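Local coordinates for protein cellulase (Clostridium cellulovorans, PDB 6UI3) that probably hydrolyses internal beta-1,4 linkages of cellulose and related plant polysaccharides, this chain being the family 5 catalytic domain of a larger multidomain protein, at residues 250-253 / 254-258. Residues are numbered along the deposited sequence; the frame is centred on the assembly and turned at random.
Sequences DKTF and RMLNN
With CG anti to the backbone N (chi1 -172°), Asp-250 places its carboxylate beside the side chain of Arg-254, which sets CG beside its own N (chi1 -73°) and runs extended from CG to NE, bringing NE to the carboxylate. The two charged ends meet in an i to i+4 salt bridge: NE of Arg-254 donates to OD2 of Asp-250 at 2.8 Å, arriving on the syn side of the carboxylate and somewhat out of its plane. OD2 lies almost in the guanidinium plane, yet the two flat groups are inclined at 67° and share a single direct bond, not a coplanar two-pronged one. A water bridges OD2 of Asp-250 and NH2 of Arg-254, donating to the first and accepting from the second, each at 3.0 Å. With NE bonded to OD2 and NH2 to the water, rotation of the guanidinium is probably restrained; OD2 accepts from both NE and the water.

Beneath this bridge the main chain is regular alpha-helix; N of Arg-254 binds O of Asp-250 at 2.9 Å, and N of Leu-256 binds O of Thr-252 at 3.0 Å. On another side of the helix, CG2 of Thr-252 lies 4.3 Å from CD1 of Leu-256, a marginal apolar contact, while Thr-252 OG1 is bonded back to O of Phe-248.

The contact belongs to helix 243-261, which precedes strand 267-272 in the (beta/alpha)8 barrel. Phe-253 meets Tyr-290 of helix 280-296 edge-to-face, and Met-255 and Leu-256 pack on Val-206 of helix 203-208, joining this part of helix 243-261 to both of those helices.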
# COMPACT_ATOMS: atom_id res chain seq x y z
N ASP A 250 -13.99 12.68 7.38
CA ASP A 250 -13.43 13.43 8.50
C ASP A 250 -13.51 12.63 9.80
O ASP A 250 -12.54 12.60 10.57
CB ASP A 250 -14.15 14.77 8.64
CG ASP A 250 -13.49 15.65 9.65
OD1 ASP A 250 -12.46 16.25 9.30
OD2 ASP A 250 -13.95 15.73 10.80
N LYS A 251 -14.65 11.98 10.06
CA LYS A 251 -14.80 11.19 11.27
C LYS A 251 -13.79 10.06 11.30
O LYS A 251 -13.16 9.79 12.34
CB LYS A 251 -16.23 10.64 11.34
CG LYS A 251 -16.54 9.74 12.56
CD LYS A 251 -18.01 9.35 12.61
CE LYS A 251 -18.34 8.29 11.58
NZ LYS A 251 -19.82 8.10 11.46
N THR A 252 -13.61 9.38 10.17
CA THR A 252 -12.68 8.26 10.11
C THR A 252 -11.27 8.72 10.41
O THR A 252 -10.54 8.09 11.18
CB THR A 252 -12.74 7.59 8.73
OG1 THR A 252 -14.05 7.06 8.49
CG2 THR A 252 -11.75 6.45 8.61
N PHE A 253 -10.85 9.84 9.81
CA PHE A 253 -9.48 10.31 10.00
C PHE A 253 -9.25 10.83 11.41
O PHE A 253 -8.18 10.59 11.99
CB PHE A 253 -9.10 11.35 8.93
CG PHE A 253 -8.60 10.72 7.66
CD1 PHE A 253 -9.48 10.47 6.62
CD2 PHE A 253 -7.27 10.33 7.53
CE1 PHE A 253 -9.05 9.86 5.47
CE2 PHE A 253 -6.84 9.70 6.38
CZ PHE A 253 -7.73 9.48 5.34
N ARG A 254 -10.23 11.53 11.99
CA ARG A 254 -10.09 11.92 13.39
C ARG A 254 -9.93 10.69 14.29
O ARG A 254 -9.18 10.72 15.26
CB ARG A 254 -11.29 12.76 13.83
CG ARG A 254 -11.33 14.17 13.27
CD ARG A 254 -12.51 14.93 13.80
NE ARG A 254 -12.65 16.28 13.23
CZ ARG A 254 -12.13 17.38 13.75
NH1 ARG A 254 -11.38 17.32 14.83
NH2 ARG A 254 -12.36 18.53 13.16
N MET A 255 -10.67 9.62 13.99
CA MET A 255 -10.57 8.40 14.80
C MET A 255 -9.20 7.74 14.64
O MET A 255 -8.61 7.29 15.63
CB MET A 255 -11.73 7.48 14.42
CG MET A 255 -11.72 6.11 15.08
SD MET A 255 -10.65 4.94 14.25
CE MET A 255 -11.51 4.76 12.69
N LEU A 256 -8.66 7.69 13.42
CA LEU A 256 -7.33 7.11 13.23
C LEU A 256 -6.29 7.95 13.96
O LEU A 256 -5.32 7.41 14.52
CB LEU A 256 -7.00 7.04 11.74
CG LEU A 256 -7.80 6.00 10.94
CD1 LEU A 256 -7.58 6.20 9.45
CD2 LEU A 256 -7.47 4.55 11.33
N ASN A 257 -6.46 9.27 13.94
CA ASN A 257 -5.57 10.16 14.67
C ASN A 257 -5.62 9.87 16.16
O ASN A 257 -4.58 9.81 16.83
CB ASN A 257 -5.96 11.60 14.35
CG ASN A 257 -5.01 12.60 14.97
OD1 ASN A 257 -3.81 12.57 14.68
ND2 ASN A 257 -5.54 13.49 15.80
N ASN A 258 -6.83 9.69 16.72
CA ASN A 258 -6.96 9.41 18.15
C ASN A 258 -6.33 8.07 18.51
O ASN A 258 -5.68 7.94 19.55
CB ASN A 258 -8.43 9.36 18.56
CG ASN A 258 -9.07 10.72 18.72
OD1 ASN A 258 -8.38 11.72 18.85
ND2 ASN A 258 -10.39 10.76 18.70
O HOH W 1 -14.35 18.67 10.90